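Side-chain contacts in MIX1 (Leishmania major, PDB 3HA4), which probably serves as a TPR-like, all-helical scaffold that mediates protein-protein interactions in the parasite and forms homodimers: residues L36-V41 / P72-Q77; E59-Y64 / L102-N107; N107-R112 / D124-I129; T76-Y81 / K85-Y90. One frame throughout, in Å; residues are numbered along the deposited sequence.

Contact 1 (L36-V41 / P72-Q77); sequences LLHQRV and PLELTQ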
# COMPACT_ATOMS: atom_id res chain seq x y z
N LEU A 36 5.29 -8.16 -8.28
CA LEU A 36 6.40 -8.63 -7.49
C LEU A 36 7.18 -7.49 -6.87
O LEU A 36 7.71 -7.61 -5.80
CB LEU A 36 7.28 -9.56 -8.31
CG LEU A 36 8.66 -9.85 -7.74
CD1 LEU A 36 8.72 -10.92 -6.71
CD2 LEU A 36 9.68 -10.06 -8.76
N LEU A 37 7.22 -6.38 -7.58
CA LEU A 37 7.81 -5.14 -7.13
C LEU A 37 7.05 -4.55 -5.98
O LEU A 37 7.61 -4.08 -5.04
CB LEU A 37 7.87 -4.17 -8.29
CG LEU A 37 8.56 -2.85 -8.09
CD1 LEU A 37 9.92 -3.02 -7.59
CD2 LEU A 37 8.54 -2.01 -9.29
N HIS A 38 5.74 -4.59 -6.06
CA HIS A 38 4.93 -4.15 -4.97
C HIS A 38 5.14 -5.04 -3.78
O HIS A 38 5.26 -4.59 -2.69
CB HIS A 38 3.48 -4.12 -5.38
CG HIS A 38 2.55 -3.88 -4.25
ND1 HIS A 38 2.08 -4.88 -3.45
CD2 HIS A 38 1.99 -2.74 -3.78
CE1 HIS A 38 1.29 -4.38 -2.54
NE2 HIS A 38 1.21 -3.09 -2.72
N GLN A 39 5.21 -6.32 -4.01
CA GLN A 39 5.49 -7.31 -2.97
C GLN A 39 6.86 -7.12 -2.31
O GLN A 39 7.01 -7.29 -1.09
CB GLN A 39 5.32 -8.72 -3.52
CG GLN A 39 5.52 -9.83 -2.51
CD GLN A 39 5.42 -11.21 -3.15
OE1 GLN A 39 4.58 -12.02 -2.76
NE2 GLN A 39 6.25 -11.45 -4.14
N ARG A 40 7.85 -6.70 -3.07
CA ARG A 40 9.16 -6.48 -2.55
C ARG A 40 9.23 -5.25 -1.70
O ARG A 40 9.94 -5.18 -0.74
CB ARG A 40 10.12 -6.36 -3.70
CG ARG A 40 10.83 -7.59 -3.96
CD ARG A 40 11.46 -7.68 -5.27
NE ARG A 40 11.70 -9.08 -5.55
CZ ARG A 40 12.47 -9.55 -6.51
NH1 ARG A 40 13.09 -8.73 -7.32
NH2 ARG A 40 12.62 -10.83 -6.66
N VAL A 41 8.47 -4.26 -2.09
CA VAL A 41 8.45 -3.00 -1.40
C VAL A 41 7.69 -3.10 -0.10
O VAL A 41 7.98 -2.42 0.84
CB VAL A 41 7.83 -1.92 -2.28
CG1 VAL A 41 7.46 -0.74 -1.50
CG2 VAL A 41 8.74 -1.55 -3.37
N PRO A 72 4.32 4.24 -4.49
CA PRO A 72 4.71 5.49 -3.81
C PRO A 72 4.04 5.68 -2.45
O PRO A 72 4.66 6.20 -1.53
CB PRO A 72 4.25 6.57 -4.80
CG PRO A 72 4.38 5.89 -6.13
CD PRO A 72 3.94 4.47 -5.89
N LEU A 73 2.79 5.26 -2.33
CA LEU A 73 2.10 5.27 -1.05
C LEU A 73 2.86 4.40 -0.03
O LEU A 73 3.13 4.82 1.09
CB LEU A 73 0.67 4.77 -1.22
CG LEU A 73 -0.25 4.75 0.00
CD1 LEU A 73 -0.58 6.16 0.41
CD2 LEU A 73 -1.51 3.96 -0.30
N GLU A 74 3.23 3.19 -0.45
CA GLU A 74 3.96 2.26 0.41
C GLU A 74 5.35 2.81 0.79
O GLU A 74 5.74 2.77 1.96
CB GLU A 74 4.07 0.90 -0.26
CG GLU A 74 4.11 -0.25 0.70
CD GLU A 74 2.87 -0.31 1.57
OE1 GLU A 74 1.82 -0.84 1.13
OE2 GLU A 74 2.96 0.20 2.70
N LEU A 75 6.07 3.33 -0.19
CA LEU A 75 7.33 4.00 0.06
C LEU A 75 7.19 5.18 1.04
O LEU A 75 8.08 5.42 1.87
CB LEU A 75 7.95 4.48 -1.25
CG LEU A 75 9.02 3.62 -1.93
CD1 LEU A 75 9.21 2.29 -1.23
CD2 LEU A 75 8.67 3.43 -3.38
N THR A 76 6.09 5.93 0.93
CA THR A 76 5.84 7.02 1.86
C THR A 76 5.81 6.51 3.30
O THR A 76 6.40 7.11 4.18
CB THR A 76 4.52 7.76 1.56
OG1 THR A 76 4.59 8.35 0.27
CG2 THR A 76 4.29 8.85 2.58
N GLN A 77 5.12 5.39 3.52
CA GLN A 77 5.14 4.75 4.84
C GLN A 77 6.56 4.33 5.24
O GLN A 77 6.94 4.48 6.41
CB GLN A 77 4.20 3.53 4.91
CG GLN A 77 2.79 3.76 4.39
CD GLN A 77 2.24 5.15 4.72
OE1 GLN A 77 2.35 5.63 5.86
NE2 GLN A 77 1.66 5.79 3.73
O HOH W 1 -0.00 -1.95 -0.59

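Contact 2 (E59-Y64 / L102-N107); sequences EQTKHY and LMQLLN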
# COMPACT_ATOMS: atom_id res chain seq x y z
N GLU A 59 13.75 3.50 -8.33
CA GLU A 59 14.15 3.79 -9.71
C GLU A 59 13.38 2.94 -10.70
O GLU A 59 12.97 3.42 -11.75
CB GLU A 59 15.65 3.55 -9.88
CG GLU A 59 16.19 4.20 -11.12
CD GLU A 59 15.70 5.62 -11.26
OE1 GLU A 59 15.04 5.92 -12.29
OE2 GLU A 59 15.94 6.42 -10.32
N GLN A 60 13.17 1.68 -10.36
CA GLN A 60 12.35 0.83 -11.21
C GLN A 60 10.91 1.32 -11.31
O GLN A 60 10.30 1.20 -12.37
CB GLN A 60 12.39 -0.64 -10.76
CG GLN A 60 13.78 -1.24 -10.84
CD GLN A 60 13.88 -2.61 -10.20
OE1 GLN A 60 13.25 -2.88 -9.18
NE2 GLN A 60 14.67 -3.49 -10.80
N THR A 61 10.37 1.88 -10.22
CA THR A 61 8.97 2.29 -10.29
C THR A 61 8.80 3.61 -11.05
O THR A 61 7.88 3.74 -11.84
CB THR A 61 8.23 2.27 -8.93
OG1 THR A 61 8.10 3.60 -8.42
CG2 THR A 61 8.94 1.40 -7.94
N LYS A 62 9.70 4.57 -10.85
CA LYS A 62 9.65 5.81 -11.62
C LYS A 62 9.76 5.51 -13.10
O LYS A 62 9.13 6.17 -13.93
CB LYS A 62 10.82 6.72 -11.25
CG LYS A 62 10.78 7.29 -9.87
CD LYS A 62 11.78 8.43 -9.76
CE LYS A 62 13.20 7.90 -9.64
NZ LYS A 62 14.16 8.96 -9.20
N HIS A 63 10.57 4.52 -13.43
CA HIS A 63 10.92 4.25 -14.82
C HIS A 63 9.84 3.42 -15.52
O HIS A 63 9.38 3.77 -16.62
CB HIS A 63 12.28 3.54 -14.91
CG HIS A 63 12.73 3.29 -16.31
ND1 HIS A 63 12.58 2.07 -16.94
CD2 HIS A 63 13.32 4.11 -17.21
CE1 HIS A 63 13.06 2.15 -18.17
NE2 HIS A 63 13.51 3.38 -18.36
N TYR A 64 9.46 2.32 -14.88
CA TYR A 64 8.50 1.38 -15.46
C TYR A 64 7.04 1.71 -15.13
O TYR A 64 6.13 1.36 -15.89
CB TYR A 64 8.83 -0.05 -15.01
CG TYR A 64 10.13 -0.56 -15.59
CD1 TYR A 64 10.27 -0.79 -16.96
CD2 TYR A 64 11.22 -0.81 -14.77
CE1 TYR A 64 11.46 -1.26 -17.49
CE2 TYR A 64 12.42 -1.28 -15.29
CZ TYR A 64 12.53 -1.50 -16.65
OH TYR A 64 13.70 -1.96 -17.17
N LEU A 102 7.05 12.26 -3.82
CA LEU A 102 6.10 13.36 -3.78
C LEU A 102 5.72 13.76 -5.22
O LEU A 102 4.54 13.74 -5.59
CB LEU A 102 6.66 14.55 -2.99
CG LEU A 102 5.87 15.86 -3.10
CD1 LEU A 102 4.42 15.67 -2.68
CD2 LEU A 102 6.53 16.99 -2.30
N MET A 103 6.72 14.08 -6.03
CA MET A 103 6.49 14.41 -7.44
C MET A 103 5.63 13.38 -8.20
O MET A 103 4.71 13.76 -8.94
CB MET A 103 7.81 14.62 -8.16
CG MET A 103 7.69 15.29 -9.51
SD MET A 103 9.28 15.53 -10.35
CE MET A 103 10.29 16.10 -8.98
N GLN A 104 5.92 12.09 -8.05
CA GLN A 104 5.12 11.10 -8.77
C GLN A 104 3.66 11.04 -8.30
O GLN A 104 2.75 10.91 -9.11
CB GLN A 104 5.76 9.71 -8.74
CG GLN A 104 4.80 8.61 -9.16
CD GLN A 104 5.51 7.40 -9.72
OE1 GLN A 104 6.63 7.50 -10.19
NE2 GLN A 104 4.84 6.26 -9.70
N LEU A 105 3.45 11.14 -6.98
CA LEU A 105 2.10 11.15 -6.42
C LEU A 105 1.36 12.37 -6.94
O LEU A 105 0.18 12.28 -7.28
CB LEU A 105 2.12 11.13 -4.89
CG LEU A 105 2.38 9.74 -4.28
CD1 LEU A 105 2.65 9.83 -2.79
CD2 LEU A 105 1.21 8.85 -4.55
N LEU A 106 2.05 13.50 -7.01
CA LEU A 106 1.45 14.73 -7.52
C LEU A 106 1.06 14.60 -8.99
O LEU A 106 0.01 15.10 -9.39
CB LEU A 106 2.35 15.95 -7.27
CG LEU A 106 2.43 16.45 -5.82
CD1 LEU A 106 3.40 17.61 -5.69
CD2 LEU A 106 1.05 16.85 -5.29
N ASN A 107 1.91 13.94 -9.78
CA ASN A 107 1.60 13.69 -11.20
C ASN A 107 0.34 12.86 -11.32
O ASN A 107 -0.48 13.11 -12.20
CB ASN A 107 2.75 12.97 -11.94
CG ASN A 107 3.95 13.88 -12.23
OD1 ASN A 107 3.82 15.11 -12.28
ND2 ASN A 107 5.12 13.28 -12.40

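Contact 3 (N107-R112 / D124-I129); sequences NVKYGR and DVEEII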
# COMPACT_ATOMS: atom_id res chain seq x y z
N ASN A 107 1.91 13.94 -9.78
CA ASN A 107 1.60 13.69 -11.20
C ASN A 107 0.34 12.86 -11.32
O ASN A 107 -0.48 13.11 -12.20
CB ASN A 107 2.75 12.97 -11.94
CG ASN A 107 3.95 13.88 -12.23
OD1 ASN A 107 3.82 15.11 -12.28
ND2 ASN A 107 5.12 13.28 -12.40
N VAL A 108 0.17 11.86 -10.46
CA VAL A 108 -1.02 11.01 -10.53
C VAL A 108 -2.28 11.79 -10.12
O VAL A 108 -3.32 11.68 -10.76
CB VAL A 108 -0.89 9.79 -9.61
CG1 VAL A 108 -2.21 9.05 -9.51
CG2 VAL A 108 0.23 8.86 -10.11
N LYS A 109 -2.15 12.57 -9.06
CA LYS A 109 -3.26 13.32 -8.51
C LYS A 109 -3.80 14.33 -9.52
O LYS A 109 -5.01 14.55 -9.61
CB LYS A 109 -2.84 14.01 -7.20
CG LYS A 109 -3.78 15.13 -6.76
CD LYS A 109 -3.59 15.52 -5.30
CE LYS A 109 -4.56 16.64 -4.93
NZ LYS A 109 -4.34 17.17 -3.56
N TYR A 110 -2.91 14.95 -10.29
CA TYR A 110 -3.31 15.99 -11.22
C TYR A 110 -3.39 15.46 -12.64
O TYR A 110 -3.50 16.22 -13.60
CB TYR A 110 -2.38 17.20 -11.10
CG TYR A 110 -2.57 17.89 -9.78
CD1 TYR A 110 -3.70 18.67 -9.54
CD2 TYR A 110 -1.67 17.71 -8.74
CE1 TYR A 110 -3.90 19.28 -8.32
CE2 TYR A 110 -1.86 18.31 -7.52
CZ TYR A 110 -2.97 19.10 -7.32
OH TYR A 110 -3.18 19.72 -6.10
N GLY A 111 -3.33 14.16 -12.81
CA GLY A 111 -3.52 13.57 -14.11
C GLY A 111 -2.47 13.88 -15.13
O GLY A 111 -2.71 13.80 -16.28
N ARG A 112 -1.29 14.22 -14.68
CA ARG A 112 -0.14 14.45 -15.51
C ARG A 112 0.35 13.16 -16.12
O ARG A 112 1.10 13.12 -17.05
CB ARG A 112 0.94 15.10 -14.70
CG ARG A 112 0.81 16.55 -14.66
CD ARG A 112 1.91 17.19 -13.97
NE ARG A 112 1.38 18.23 -13.14
CZ ARG A 112 1.44 18.27 -11.84
NH1 ARG A 112 2.07 17.36 -11.20
NH2 ARG A 112 0.92 19.25 -11.19
N ASP A 124 -11.70 8.56 -3.80
CA ASP A 124 -11.14 8.12 -2.56
C ASP A 124 -9.66 7.97 -2.69
O ASP A 124 -8.95 8.21 -1.78
CB ASP A 124 -11.69 6.75 -2.25
CG ASP A 124 -12.94 6.81 -1.49
OD1 ASP A 124 -12.99 7.53 -0.50
OD2 ASP A 124 -13.87 6.12 -1.87
N VAL A 125 -9.23 7.53 -3.85
CA VAL A 125 -7.85 7.30 -4.11
C VAL A 125 -7.15 8.61 -4.18
O VAL A 125 -6.03 8.70 -3.79
CB VAL A 125 -7.65 6.60 -5.42
CG1 VAL A 125 -6.30 6.79 -5.87
CG2 VAL A 125 -7.91 5.17 -5.27
N GLU A 126 -7.81 9.63 -4.68
CA GLU A 126 -7.16 10.90 -4.80
C GLU A 126 -7.02 11.53 -3.48
O GLU A 126 -6.24 12.41 -3.32
CB GLU A 126 -7.97 11.83 -5.64
CG GLU A 126 -7.77 13.22 -5.22
CD GLU A 126 -8.20 14.19 -6.25
OE1 GLU A 126 -8.09 15.39 -5.99
OE2 GLU A 126 -8.65 13.75 -7.31
N GLU A 127 -7.80 11.09 -2.52
CA GLU A 127 -7.75 11.61 -1.19
C GLU A 127 -6.66 10.97 -0.38
O GLU A 127 -6.01 11.61 0.37
CB GLU A 127 -9.09 11.40 -0.50
CG GLU A 127 -10.13 12.46 -0.75
CD GLU A 127 -11.47 12.15 -0.11
OE1 GLU A 127 -11.48 11.71 1.03
OE2 GLU A 127 -12.51 12.35 -0.74
N ILE A 128 -6.48 9.68 -0.52
CA ILE A 128 -5.42 8.95 0.12
C ILE A 128 -4.05 9.41 -0.35
O ILE A 128 -3.11 9.37 0.39
CB ILE A 128 -5.64 7.45 -0.06
CG1 ILE A 128 -5.15 6.70 1.15
CG2 ILE A 128 -4.98 6.93 -1.25
CD1 ILE A 128 -5.20 5.28 0.98
N ILE A 129 -3.98 9.85 -1.59
CA ILE A 129 -2.84 10.43 -2.21
C ILE A 129 -2.58 11.82 -1.70
O ILE A 129 -1.48 12.22 -1.57
CB ILE A 129 -3.04 10.48 -3.72
CG1 ILE A 129 -3.05 9.08 -4.29
CG2 ILE A 129 -1.98 11.27 -4.39
CD1 ILE A 129 -3.29 9.05 -5.69

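Contact 4 (T76-Y81 / K85-Y90); sequences TQVLKY and KYLQTY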
# COMPACT_ATOMS: atom_id res chain seq x y z
N THR A 76 6.09 5.93 0.93
CA THR A 76 5.84 7.02 1.86
C THR A 76 5.81 6.51 3.30
O THR A 76 6.40 7.11 4.18
CB THR A 76 4.52 7.76 1.56
OG1 THR A 76 4.59 8.35 0.27
CG2 THR A 76 4.29 8.85 2.58
N GLN A 77 5.12 5.39 3.52
CA GLN A 77 5.14 4.75 4.84
C GLN A 77 6.56 4.33 5.24
O GLN A 77 6.94 4.48 6.41
CB GLN A 77 4.20 3.53 4.91
CG GLN A 77 2.79 3.76 4.39
CD GLN A 77 2.24 5.15 4.72
OE1 GLN A 77 2.35 5.63 5.86
NE2 GLN A 77 1.66 5.79 3.73
N VAL A 78 7.35 3.83 4.29
CA VAL A 78 8.77 3.56 4.57
C VAL A 78 9.50 4.83 5.01
O VAL A 78 10.17 4.84 6.03
CB VAL A 78 9.50 2.84 3.40
CG1 VAL A 78 10.98 2.70 3.69
CG2 VAL A 78 8.89 1.47 3.15
N LEU A 79 9.35 5.92 4.26
CA LEU A 79 9.97 7.19 4.64
C LEU A 79 9.41 7.75 5.96
O LEU A 79 10.15 8.26 6.80
CB LEU A 79 9.84 8.22 3.53
CG LEU A 79 10.41 7.77 2.20
CD1 LEU A 79 10.13 8.80 1.10
CD2 LEU A 79 11.90 7.53 2.37
N LYS A 80 8.10 7.64 6.14
CA LYS A 80 7.43 8.05 7.38
C LYS A 80 7.97 7.34 8.63
O LYS A 80 8.44 7.98 9.58
CB LYS A 80 5.94 7.75 7.25
CG LYS A 80 5.02 8.58 8.13
CD LYS A 80 3.60 8.53 7.56
CE LYS A 80 2.57 9.03 8.54
NZ LYS A 80 1.21 8.88 7.96
N TYR A 81 7.90 6.02 8.63
CA TYR A 81 8.11 5.26 9.86
C TYR A 81 9.51 4.70 10.07
O TYR A 81 9.82 4.24 11.16
CB TYR A 81 7.06 4.16 9.98
CG TYR A 81 5.66 4.72 10.00
CD1 TYR A 81 5.28 5.60 10.99
CD2 TYR A 81 4.75 4.39 9.01
CE1 TYR A 81 4.01 6.13 11.02
CE2 TYR A 81 3.47 4.92 9.02
CZ TYR A 81 3.11 5.79 10.03
OH TYR A 81 1.85 6.32 10.06
N LYS A 85 18.60 7.02 10.73
CA LYS A 85 19.81 6.23 10.52
C LYS A 85 19.60 5.12 9.50
O LYS A 85 20.42 4.92 8.61
CB LYS A 85 20.30 5.61 11.83
CG LYS A 85 21.27 6.47 12.60
CD LYS A 85 20.56 7.56 13.35
CE LYS A 85 21.42 8.02 14.52
NZ LYS A 85 21.88 6.87 15.35
N TYR A 86 18.49 4.41 9.65
CA TYR A 86 18.12 3.33 8.75
C TYR A 86 18.07 3.85 7.33
O TYR A 86 18.71 3.28 6.44
CB TYR A 86 16.77 2.76 9.18
CG TYR A 86 16.17 1.73 8.24
CD1 TYR A 86 16.26 0.37 8.52
CD2 TYR A 86 15.48 2.13 7.10
CE1 TYR A 86 15.69 -0.58 7.68
CE2 TYR A 86 14.92 1.19 6.25
CZ TYR A 86 15.02 -0.16 6.54
OH TYR A 86 14.45 -1.08 5.69
N LEU A 87 17.33 4.94 7.12
CA LEU A 87 17.20 5.54 5.79
C LEU A 87 18.55 5.97 5.22
O LEU A 87 18.88 5.66 4.07
CB LEU A 87 16.22 6.71 5.79
CG LEU A 87 14.74 6.37 6.02
CD1 LEU A 87 13.90 7.62 5.99
CD2 LEU A 87 14.23 5.36 5.00
N GLN A 88 19.33 6.69 6.02
CA GLN A 88 20.68 7.10 5.60
C GLN A 88 21.64 5.93 5.33
O GLN A 88 22.57 6.06 4.54
CB GLN A 88 21.28 8.11 6.58
CG GLN A 88 20.92 9.55 6.24
CD GLN A 88 20.48 10.35 7.45
OE1 GLN A 88 19.62 11.23 7.34
NE2 GLN A 88 21.05 10.03 8.61
N THR A 89 21.42 4.77 5.92
CA THR A 89 22.21 3.59 5.63
C THR A 89 22.01 3.08 4.22
O THR A 89 22.93 2.71 3.56
CB THR A 89 21.84 2.43 6.59
OG1 THR A 89 22.19 2.75 7.93
CG2 THR A 89 22.57 1.20 6.23
N TYR A 90 20.77 3.06 3.79
CA TYR A 90 20.38 2.42 2.57
C TYR A 90 20.07 3.34 1.42
O TYR A 90 20.04 2.91 0.31
CB TYR A 90 19.17 1.55 2.84
CG TYR A 90 19.40 0.41 3.77
CD1 TYR A 90 20.25 -0.60 3.46
CD2 TYR A 90 18.75 0.36 4.96
CE1 TYR A 90 20.44 -1.61 4.28
CE2 TYR A 90 18.95 -0.64 5.80
CZ TYR A 90 19.80 -1.63 5.46
OH TYR A 90 19.99 -2.67 6.30

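Contact 1 (L36-V41 / P72-Q77)
Val-41 of helix 34-42 turns its CG1 methyl into the angle between Glu-74 and Leu-75 of helix 70-81. That methyl lies anti to the backbone N (chi1 164°), which carries it across the gap to Leu-75 CD1, 3.5 Å from Val-41 CG1. The two apolar side chains meet at roughly a right angle, methyl against methyl. With Glu-74 the meeting is of another kind: the side chains run past each other in opposite directions, and the aliphatic CB of Glu-74 stands 4.0 Å from Val-41 CG1. A bend at chi2 (59°) then turns the carboxylate of Glu-74 away from this apolar patch. The pairing joins two nearly parallel helices, whose local axes differ by 11° in direction and approach to 10.2 Å, within a TPR-like helical fold in which Leu-75 also packs on Trp-58 and Met-97. One turn earlier on helix 34-42, the His-38 ring and Glu-74 are linked through one water. It lies in the ring plane at the edge, 2.7 Å from His-38 NE2, and donates to Glu-74 OE1, also at 2.7 Å. The two side-chain atoms themselves remain 4.5 Å apart, His-38 NE2 from Glu-74 OE1. The other carboxylate oxygen, Glu-74 OE2, forms a salt bridge with Arg-45, while His-38 packs against Trp-34 and against Ile-128 of the second subunit.

Contact 2 (E59-Y64 / L102-N107)
Gln-104 of helix 94-109 extends toward helix 54-64 and ends against the backbone of Lys-62. Its CG lies anti to the backbone N (chi1 165°) and the chain stays extended beyond, so the amide arrives end first. Gln-104 OE1 comes to 3.7 Å from Lys-62 CA, the tightest approach here, and lies 4.2 Å from Lys-62 CG. The amide nitrogen, Gln-104 NE2, lies 4.4 Å from Thr-61 OG1, too far to bond; that hydroxyl has a weak hydrogen bond to Trp-58 O. The nitrogen is instead held by the backbone oxygens of Tyr-65 and Asp-68, in the link that follows helix 54-64, while Pro-72 packs against the same side chain. The Lys-62 side is more open. Its chain crosses that of Gln-104 at a slant and, bent at chi3 (-77°), leads its ammonium group away from the amide. There Lys-62 NZ forms a salt bridge with Glu-59 OE2, 3.3 Å away and one turn earlier on the same helix, and a second with Glu-100 of the helix that carries Gln-104. Between the two segments the touch is thus only van der Waals and small in area. The buried amide ties helix 94-109 to the 65-69 link, whereas the Lys-62 to Glu-100 bridge joins the helices directly, and the lysine, placed between two carboxylates, would be expected to keep its positive charge.

Contact 3 (N107-R112 / D124-I129)
Ile-129 of helix 123-137 points at the last turn of helix 94-109 and touches it with two branches. Its CD1 meets Val-108 CG1 at 4.0 Å, and the valine and isoleucine side chains stand at about a right angle. With CG1 of Ile-129 beside the backbone N (chi1 -68°), its CG2 falls anti to that nitrogen and rests 4.0 Å from Lys-109 CB. From that base the lysine runs out fully extended, and the extended chain of Glu-126 comes across it at nearly a right angle. The crossing puts Glu-126 OE1 beside the aliphatic carbon Lys-109 CE, at 3.9 Å, while the charged atoms Lys-109 NZ and Glu-126 OE1 stay 4.8 Å apart, a proximity that should be mildly favourable, short of a salt bridge; the ammonium group hydrogen-bonds to Ser-130 instead. Just past Lys-109 the helix closes in a Schellman motif, with Gly-111 at positive phi as C-prime, Arg-112 N bonded to Asn-107 O at 2.8 Å and Gly-111 N to Val-108 O at 3.2 Å. Arg-112 folds back so that Asn-107 OD1 lies in its guanidinium plane, 3.0 Å from Arg-112 NH1. The contact thus joins the C-terminal end of helix 94-109 to the early turns of helix 123-137, with Trp-69 packing on Ile-129, Val-121 on Val-108, and the second subunit reaching Ile-128 and Glu-127.

Contact 4 (T76-Y81 / K85-Y90)
Leu-87 of helix 84-90 supplies the apolar centre of this contact, reaching with both methyls toward Leu-79 and Val-78 of helix 70-81. Its side chain leaves the backbone toward the other helix. Leu-79 starts out facing away, yet its end swings back: Leu-79 CD2 meets Leu-87 CD2 at 4.1 Å and sits equally far from Leu-87 CD1. The two leucines cross at about a right angle. Val-78 CG1 adds a looser touch, 4.4 Å from Leu-87 CD2, and Met-139 also packs on Leu-79.

Contacts with backbone atoms make a second group. The carbonyl oxygen Leu-79 O lies 3.9 Å from Leu-87 CD1, and Val-78 O lies 4.2 Å from Leu-87 CD2, so the leucine end is set against the last turn of helix 70-81 as well as its side chains.

None of the polar bonds joins the two segments. Two are local to helix 84-90 and its start. Thr-89 OG1 returns to Lys-85 O at 2.9 Å, from above the carbonyl plane, while Thr-89 N reaches the same oxygen from the opposite face; two bonds therefore grip it. Ahead of this, Ser-83 OG receives the backbone N-H of Tyr-86. On the other segment, Lys-80 reaches out to helix 123-137 in a salt bridge with Asp-135.

Two successive helices are thus joined by a short turn and packed through leucine and valine, a helix-turn-helix arrangement in keeping with the TPR-like fold of this protein.

Contacts 1 and 2 are buried and lie nearest the middle of the chain, each about 6 Å from its centre to that of the chain. Contacts 3 and 4 both sit about 13 Å out, yet contact 4 is still buried, whereas contact 3 is only partly so. Helix 70-81 serves contacts 1 and 4, and helix 94-109 serves contacts 2 and 3, which share Asn-107. Leu-37 packing on Gln-60 and Thr-61 ties contact 1 to contact 2. The chemistry varies: methyl packing with a water bridge in contact 1, an amide against backbone in contact 2, aliphatic packing with opposite charges alongside in contact 3, and almost purely apolar closure in contact 4. The second subunit touches contacts 1, 3 and 4 but not contact 2.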